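Long-range contacts in oxidoreductase, FMN-binding (Shewanella oneidensis, PDB 2GQ9), which binds FMN and probably reduces carbon-carbon double bonds with NADH or NADPH as electron donor: residues A[182-187]-A[231-236]; A[97-102]-A[173-178]. All coordinates share one frame; numbering follows the deposited sequence.

In the fold
Both contacts belong to the closed eight-stranded parallel barrel that holds the flavin, and their centres lie about 16 Å apart. Contact 2 sets strand 96-102 beside the start of strand 177-181; contact 1 joins the loop that follows strand 177-181 to the next strand, 230-234. The strands meet directly where Gly231 N lies 2.8 Å from Ile178 O, a probable hydrogen bond. Farther along, Tyr186 CD1 packs 3.4 Å from Trp102 NE1, and both residues touch the bound p-hydroxybenzaldehyde. Gln100 of contact 2 and Arg233 of contact 1 converge on the same flavin oxygen, O2, with Arg233 CD packed 4.0 Å from Gln100 NE2.

Contact 1: A[182-187]-A[231-236]; sequences AANGYL and GVRLAP. With FMN (flavin mononucleotide), chain C; HBA (p-hydroxybenzaldehyde), chain D.
With CG turned anti to its carbonyl carbon (chi1 -54°), Asn184 lays OD1 3.5 Å from Ala235 CB and directs ND2 at the bound p-hydroxybenzaldehyde; Arg233, its CG opposite the backbone N (chi1 -162°) and its chain extended to NE, carries its guanidinium to the flavin. The backbones are joined by Ala182 N donating to Arg233 O (3.0 Å) and by a water that bridges Ala182 O to Ala235 N. Small residues suit this close approach, since Ala183 CB sits 3.4 Å from Leu234 C and beside Ala235 CB, while Leu234 CD2 meets Ala182 CB. This is the C-terminal end of a TIM barrel, where loops after the strands build the active site. There Arg233 NH1 donates to FMN O2 (2.9 Å) and O2', and NH2 to O3' (2.7 Å), so the guanidinium ties the pyrimidine edge to the ribityl chain; its charge would probably polarise the C2 carbonyl. A leucine in its place would probably leave O2 and the ribityl hydroxyls without these donors and the ribityl chain freer to turn. Asn184 ND2 bonds almost straight (170°) to O4 of p-hydroxybenzaldehyde, a ligand also hydrogen-bonded by His181 NE2, and the Tyr186 ring presents its edge to O4, CE1 3.3 Å away.

Contact 2: A[97-102]-A[173-178]; sequences IFAQLW and AGFDGI. With FMN (flavin mononucleotide), chain C; HBA (p-hydroxybenzaldehyde), chain D.
Ile97 and Asp176 grip each other twice where two neighbouring parallel strands of the TIM barrel begin. Asp176 N donates to Ile97 O (2.8 Å), and Asp176 OD2 accepts from Ile97 N through its anti lone pair; the same oxygen also bonds His91, so aspartate serves here as an acceptor shared by the strand and helix 77-91. Farther along, Ala99 N donates to Gly177 O (3.0 Å), a bond that belongs to the parallel pairing of the two strands.

Two phenyl rings pack against small partners. Phe175 centres one ring face on Ala99 CB, 3.4 Å from the centroid, a CH-pi contact for which a lone methyl is well suited. The rim of that ring receives Ile97: CG1 comes 3.8 Å from Phe175 CE2, the two side chains crossing at a slant. Phe98 turns its ring over Gly177, whose CA stands 3.5 Å from the centroid and only 1° off the normal. Glycine fits because a CB there would clash with Phe98 CZ. After the Schellman motif at Gly174 that ends helix 153-172, the chain passes through Phe175 and Asp176 into strand 177-181.

Ile178 takes a chi1 of 65°, placing CG1 between its backbone N and carbonyl carbon, and its CD1 meets Leu101 CD1 at 3.9 Å; helices 153-172 and 212-225 cover this apolar pair. The side chain of Gln100 leaves its backbone away from segment 173-178 and, extended beyond CG, reaches the flavin, where its amide pairs with the pyrimidine: OE1 accepts from FMN N3, while NE2, also bonded to Glu179, donates to FMN O2 at 2.8 Å in a nearly straight bond of 177°.

Contact 1: A[182-187]-A[231-236]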
loop_
_atom_site.group_PDB
_atom_site.type_symbol
_atom_site.label_atom_id
_atom_site.label_comp_id
_atom_site.label_asym_id
_atom_site.label_seq_id
_atom_site.Cartn_x
_atom_site.Cartn_y
_atom_site.Cartn_z
ATOM N N ALA A 182 -3.807 -3.153 -3.998
ATOM C CA ALA A 182 -5.084 -3.561 -4.577
ATOM C C ALA A 182 -6.179 -3.142 -3.616
ATOM O O ALA A 182 -7.272 -3.717 -3.595
ATOM C CB ALA A 182 -5.110 -5.068 -4.785
ATOM N N ALA A 183 -5.879 -2.109 -2.837
ATOM C CA ALA A 183 -6.807 -1.612 -1.838
ATOM C C ALA A 183 -7.217 -0.163 -2.024
ATOM O O ALA A 183 -6.951 0.473 -3.047
ATOM C CB ALA A 183 -6.191 -1.788 -0.436
ATOM N N ASN A 184 -7.876 0.332 -0.987
ATOM C CA ASN A 184 -8.355 1.694 -0.865
ATOM C C ASN A 184 -8.963 2.366 -2.085
ATOM O O ASN A 184 -8.768 3.560 -2.324
ATOM C CB ASN A 184 -7.244 2.542 -0.243
ATOM C CG ASN A 184 -6.755 1.940 1.069
ATOM O OD1 ASN A 184 -7.445 1.111 1.665
ATOM N ND2 ASN A 184 -5.579 2.354 1.525
ATOM N N GLY A 185 -9.729 1.583 -2.835
ATOM C CA GLY A 185 -10.429 2.105 -3.994
ATOM C C GLY A 185 -9.633 2.478 -5.221
ATOM O O GLY A 185 -10.115 3.251 -6.046
ATOM N N TYR A 186 -8.422 1.949 -5.354
ATOM C CA TYR A 186 -7.616 2.253 -6.521
ATOM C C TYR A 186 -7.876 1.272 -7.677
ATOM O O TYR A 186 -8.832 0.497 -7.611
ATOM C CB TYR A 186 -6.147 2.357 -6.095
ATOM C CG TYR A 186 -5.975 3.572 -5.201
ATOM C CD1 TYR A 186 -5.608 3.444 -3.863
ATOM C CD2 TYR A 186 -6.280 4.852 -5.676
ATOM C CE1 TYR A 186 -5.557 4.556 -3.025
ATOM C CE2 TYR A 186 -6.230 5.971 -4.842
ATOM C CZ TYR A 186 -5.868 5.813 -3.514
ATOM O OH TYR A 186 -5.839 6.903 -2.674
ATOM N N LEU A 187 -7.056 1.301 -8.728
ATOM C CA LEU A 187 -7.314 0.467 -9.915
ATOM C C LEU A 187 -7.771 -0.978 -9.751
ATOM O O LEU A 187 -8.846 -1.341 -10.231
ATOM C CB LEU A 187 -6.124 0.491 -10.884
ATOM C CG LEU A 187 -6.429 -0.210 -12.221
ATOM C CD1 LEU A 187 -7.641 0.450 -12.859
ATOM C CD2 LEU A 187 -5.225 -0.143 -13.168
ATOM N N GLY A 231 3.965 -9.109 -2.202
ATOM C CA GLY A 231 2.944 -8.967 -1.180
ATOM C C GLY A 231 1.767 -8.259 -1.832
ATOM O O GLY A 231 1.924 -7.604 -2.862
ATOM N N VAL A 232 0.579 -8.381 -1.250
ATOM C CA VAL A 232 -0.596 -7.734 -1.828
ATOM C C VAL A 232 -1.428 -7.093 -0.736
ATOM O O VAL A 232 -1.599 -7.682 0.325
ATOM C CB VAL A 232 -1.471 -8.769 -2.578
ATOM C CG1 VAL A 232 -2.760 -8.114 -3.071
ATOM C CG2 VAL A 232 -0.691 -9.356 -3.744
ATOM N N ARG A 233 -1.935 -5.886 -0.983
ATOM C CA ARG A 233 -2.759 -5.223 0.018
ATOM C C ARG A 233 -4.211 -5.127 -0.445
ATOM O O ARG A 233 -4.480 -4.739 -1.582
ATOM C CB ARG A 233 -2.228 -3.817 0.324
ATOM C CG ARG A 233 -2.774 -3.292 1.646
ATOM C CD ARG A 233 -2.271 -1.909 2.041
ATOM N NE ARG A 233 -2.279 -1.805 3.502
ATOM C CZ ARG A 233 -2.343 -0.676 4.200
ATOM N NH1 ARG A 233 -2.416 0.488 3.594
ATOM N NH2 ARG A 233 -2.314 -0.720 5.526
ATOM N N LEU A 234 -5.137 -5.484 0.442
ATOM C CA LEU A 234 -6.570 -5.425 0.141
ATOM C C LEU A 234 -7.299 -4.598 1.199
ATOM O O LEU A 234 -6.785 -4.389 2.300
ATOM C CB LEU A 234 -7.165 -6.837 0.121
ATOM C CG LEU A 234 -6.577 -7.834 -0.878
ATOM C CD1 LEU A 234 -7.193 -9.208 -0.644
ATOM C CD2 LEU A 234 -6.846 -7.355 -2.309
ATOM N N ALA A 235 -8.494 -4.125 0.860
ATOM C CA ALA A 235 -9.315 -3.345 1.783
ATOM C C ALA A 235 -10.734 -3.892 1.630
ATOM O O ALA A 235 -11.573 -3.311 0.944
ATOM C CB ALA A 235 -9.270 -1.873 1.423
ATOM N N PRO A 236 -11.015 -5.028 2.276
ATOM C CA PRO A 236 -12.328 -5.672 2.207
ATOM C C PRO A 236 -13.543 -4.838 2.592
ATOM O O PRO A 236 -14.526 -4.784 1.845
ATOM C CB PRO A 236 -12.171 -6.878 3.133
ATOM C CG PRO A 236 -10.703 -7.158 3.096
ATOM C CD PRO A 236 -10.115 -5.783 3.163
HETATM N N1 FMN C . -2.275 3.131 2.414
HETATM C C2 FMN C . -1.781 2.570 1.216
HETATM O O2 FMN C . -2.063 1.463 0.876
HETATM N N3 FMN C . -0.871 3.380 0.436
HETATM C C4 FMN C . -0.447 4.646 0.728
HETATM O O4 FMN C . 0.244 5.275 -0.048
HETATM C C4A FMN C . -1.049 5.286 1.923
HETATM N N5 FMN C . -0.928 6.642 2.139
HETATM C C5A FMN C . -1.299 7.111 3.375
HETATM C C6 FMN C . -0.931 8.502 3.748
HETATM C C7 FMN C . -1.167 9.019 5.084
HETATM C C7M FMN C . -0.667 10.413 5.438
HETATM C C8 FMN C . -1.874 8.174 6.044
HETATM C C8M FMN C . -2.107 8.635 7.514
HETATM C C9 FMN C . -2.277 6.840 5.661
HETATM C C9A FMN C . -2.020 6.308 4.372
HETATM N N10 FMN C . -2.292 4.939 3.948
HETATM C C10 FMN C . -1.939 4.379 2.735
HETATM C "C1'" FMN C . -3.072 4.066 4.907
HETATM C "C2'" FMN C . -2.119 3.445 5.917
HETATM O "O2'" FMN C . -1.176 2.545 5.325
HETATM C "C3'" FMN C . -2.830 2.708 7.057
HETATM O "O3'" FMN C . -3.497 1.537 6.549
HETATM C "C4'" FMN C . -3.850 3.596 7.764
HETATM O "O4'" FMN C . -3.256 4.876 8.158
HETATM C "C5'" FMN C . -4.483 2.934 8.972
HETATM O "O5'" FMN C . -3.497 2.701 10.034
HETATM P P FMN C . -3.317 3.653 11.294
HETATM O O1P FMN C . -2.766 4.969 10.852
HETATM O O2P FMN C . -4.666 3.738 11.984
HETATM O O3P FMN C . -2.288 2.902 12.175
HETATM C "C1'" HBA D . -3.317 9.432 0.844
HETATM O "O1'" HBA D . -3.828 9.973 1.803
HETATM C C1 HBA D . -3.548 8.002 0.584
HETATM C C2 HBA D . -2.934 7.370 -0.540
HETATM C C3 HBA D . -3.218 6.026 -0.803
HETATM C C4 HBA D . -4.103 5.310 0.039
HETATM C C5 HBA D . -4.708 5.894 1.185
HETATM C C6 HBA D . -4.395 7.227 1.443
HETATM O O4 HBA D . -4.125 3.963 -0.077
HETATM O O HOH W 1 -9.342 -4.312 -1.835
#

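Contact 2: A[97-102]-A[173-178]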
loop_
_atom_site.group_PDB
_atom_site.type_symbol
_atom_site.label_atom_id
_atom_site.label_comp_id
_atom_site.label_asym_id
_atom_site.label_seq_id
_atom_site.Cartn_x
_atom_site.Cartn_y
_atom_site.Cartn_z
ATOM N N ILE A 97 12.583 -3.557 3.251
ATOM C CA ILE A 97 11.661 -2.573 2.688
ATOM C C ILE A 97 11.089 -3.031 1.354
ATOM O O ILE A 97 11.816 -3.471 0.460
ATOM C CB ILE A 97 12.329 -1.169 2.534
ATOM C CG1 ILE A 97 11.320 -0.177 1.953
ATOM C CG2 ILE A 97 13.551 -1.236 1.617
ATOM C CD1 ILE A 97 11.829 1.267 1.927
ATOM N N PHE A 98 9.767 -2.949 1.251
ATOM C CA PHE A 98 9.029 -3.327 0.046
ATOM C C PHE A 98 8.471 -2.063 -0.590
ATOM O O PHE A 98 8.100 -1.119 0.108
ATOM C CB PHE A 98 7.855 -4.248 0.402
ATOM C CG PHE A 98 8.206 -5.715 0.467
ATOM C CD1 PHE A 98 9.387 -6.148 1.063
ATOM C CD2 PHE A 98 7.330 -6.663 -0.044
ATOM C CE1 PHE A 98 9.688 -7.512 1.148
ATOM C CE2 PHE A 98 7.616 -8.027 0.032
ATOM C CZ PHE A 98 8.803 -8.452 0.632
ATOM N N ALA A 99 8.402 -2.052 -1.918
ATOM C CA ALA A 99 7.872 -0.908 -2.651
ATOM C C ALA A 99 6.397 -1.147 -2.959
ATOM O O ALA A 99 6.049 -2.184 -3.523
ATOM C CB ALA A 99 8.649 -0.732 -3.960
ATOM N N GLN A 100 5.522 -0.211 -2.592
ATOM C CA GLN A 100 4.108 -0.413 -2.894
ATOM C C GLN A 100 3.828 0.086 -4.302
ATOM O O GLN A 100 3.795 1.296 -4.541
ATOM C CB GLN A 100 3.186 0.313 -1.903
ATOM C CG GLN A 100 1.712 -0.028 -2.189
ATOM C CD GLN A 100 0.722 0.763 -1.376
ATOM O OE1 GLN A 100 0.685 1.987 -1.443
ATOM N NE2 GLN A 100 -0.104 0.062 -0.614
ATOM N N LEU A 101 3.639 -0.851 -5.232
ATOM C CA LEU A 101 3.377 -0.511 -6.631
ATOM C C LEU A 101 1.952 -0.010 -6.739
ATOM O O LEU A 101 1.001 -0.717 -6.403
ATOM C CB LEU A 101 3.602 -1.727 -7.523
ATOM C CG LEU A 101 4.991 -2.347 -7.378
ATOM C CD1 LEU A 101 5.125 -3.470 -8.390
ATOM C CD2 LEU A 101 6.076 -1.291 -7.593
ATOM N N TRP A 102 1.821 1.211 -7.245
ATOM C CA TRP A 102 0.542 1.903 -7.304
ATOM C C TRP A 102 -0.019 2.298 -8.663
ATOM O O TRP A 102 0.712 2.744 -9.550
ATOM C CB TRP A 102 0.716 3.176 -6.474
ATOM C CG TRP A 102 -0.495 3.855 -5.935
ATOM C CD1 TRP A 102 -1.757 3.341 -5.798
ATOM C CD2 TRP A 102 -0.515 5.143 -5.312
ATOM N NE1 TRP A 102 -2.557 4.233 -5.116
ATOM C CE2 TRP A 102 -1.820 5.344 -4.807
ATOM C CE3 TRP A 102 0.448 6.143 -5.126
ATOM C CZ2 TRP A 102 -2.183 6.508 -4.125
ATOM C CZ3 TRP A 102 0.088 7.300 -4.446
ATOM C CH2 TRP A 102 -1.216 7.472 -3.953
ATOM N N ALA A 173 16.143 -1.085 -7.830
ATOM C CA ALA A 173 16.234 -0.001 -6.853
ATOM C C ALA A 173 16.657 -0.507 -5.475
ATOM O O ALA A 173 16.792 0.277 -4.534
ATOM C CB ALA A 173 14.901 0.720 -6.747
ATOM N N GLY A 174 16.837 -1.819 -5.346
ATOM C CA GLY A 174 17.275 -2.369 -4.076
ATOM C C GLY A 174 16.210 -2.770 -3.074
ATOM O O GLY A 174 16.541 -3.125 -1.940
ATOM N N PHE A 175 14.941 -2.708 -3.467
ATOM C CA PHE A 175 13.870 -3.115 -2.559
ATOM C C PHE A 175 13.944 -4.620 -2.347
ATOM O O PHE A 175 14.389 -5.355 -3.225
ATOM C CB PHE A 175 12.499 -2.779 -3.140
ATOM C CG PHE A 175 12.132 -1.333 -3.035
ATOM C CD1 PHE A 175 12.275 -0.481 -4.128
ATOM C CD2 PHE A 175 11.606 -0.828 -1.846
ATOM C CE1 PHE A 175 11.894 0.861 -4.049
ATOM C CE2 PHE A 175 11.221 0.516 -1.747
ATOM C CZ PHE A 175 11.361 1.359 -2.844
ATOM N N ASP A 176 13.496 -5.076 -1.185
ATOM C CA ASP A 176 13.506 -6.502 -0.873
ATOM C C ASP A 176 12.297 -7.199 -1.475
ATOM O O ASP A 176 12.238 -8.431 -1.553
ATOM C CB ASP A 176 13.524 -6.691 0.639
ATOM C CG ASP A 176 14.737 -6.059 1.273
ATOM O OD1 ASP A 176 15.860 -6.564 1.032
ATOM O OD2 ASP A 176 14.567 -5.051 1.994
ATOM N N GLY A 177 11.327 -6.401 -1.903
ATOM C CA GLY A 177 10.127 -6.962 -2.488
ATOM C C GLY A 177 9.180 -5.852 -2.868
ATOM O O GLY A 177 9.535 -4.675 -2.768
ATOM N N ILE A 178 7.983 -6.215 -3.320
ATOM C CA ILE A 178 6.991 -5.218 -3.695
ATOM C C ILE A 178 5.638 -5.556 -3.079
ATOM O O ILE A 178 5.362 -6.712 -2.783
ATOM C CB ILE A 178 6.814 -5.111 -5.240
ATOM C CG1 ILE A 178 6.233 -6.411 -5.820
ATOM C CG2 ILE A 178 8.148 -4.768 -5.897
ATOM C CD1 ILE A 178 4.689 -6.426 -5.873
HETATM N N1 FMN C . -2.275 3.131 2.414
HETATM C C2 FMN C . -1.781 2.570 1.216
HETATM O O2 FMN C . -2.063 1.463 0.876
HETATM N N3 FMN C . -0.871 3.380 0.436
HETATM C C4 FMN C . -0.447 4.646 0.728
HETATM O O4 FMN C . 0.244 5.275 -0.048
HETATM C C4A FMN C . -1.049 5.286 1.923
HETATM N N5 FMN C . -0.928 6.642 2.139
HETATM C C5A FMN C . -1.299 7.111 3.375
HETATM C C6 FMN C . -0.931 8.502 3.748
HETATM C C7 FMN C . -1.167 9.019 5.084
HETATM C C7M FMN C . -0.667 10.413 5.438
HETATM C C8 FMN C . -1.874 8.174 6.044
HETATM C C8M FMN C . -2.107 8.635 7.514
HETATM C C9 FMN C . -2.277 6.840 5.661
HETATM C C9A FMN C . -2.020 6.308 4.372
HETATM N N10 FMN C . -2.292 4.939 3.948
HETATM C C10 FMN C . -1.939 4.379 2.735
HETATM C "C1'" FMN C . -3.072 4.066 4.907
HETATM C "C2'" FMN C . -2.119 3.445 5.917
HETATM O "O2'" FMN C . -1.176 2.545 5.325
HETATM C "C3'" FMN C . -2.830 2.708 7.057
HETATM O "O3'" FMN C . -3.497 1.537 6.549
HETATM C "C4'" FMN C . -3.850 3.596 7.764
HETATM O "O4'" FMN C . -3.256 4.876 8.158
HETATM C "C5'" FMN C . -4.483 2.934 8.972
HETATM O "O5'" FMN C . -3.497 2.701 10.034
HETATM P P FMN C . -3.317 3.653 11.294
HETATM O O1P FMN C . -2.766 4.969 10.852
HETATM O O2P FMN C . -4.666 3.738 11.984
HETATM O O3P FMN C . -2.288 2.902 12.175
HETATM C "C1'" HBA D . -3.317 9.432 0.844
HETATM O "O1'" HBA D . -3.828 9.973 1.803
HETATM C C1 HBA D . -3.548 8.002 0.584
HETATM C C2 HBA D . -2.934 7.370 -0.540
HETATM C C3 HBA D . -3.218 6.026 -0.803
HETATM C C4 HBA D . -4.103 5.310 0.039
HETATM C C5 HBA D . -4.708 5.894 1.185
HETATM C C6 HBA D . -4.395 7.227 1.443
HETATM O O4 HBA D . -4.125 3.963 -0.077
#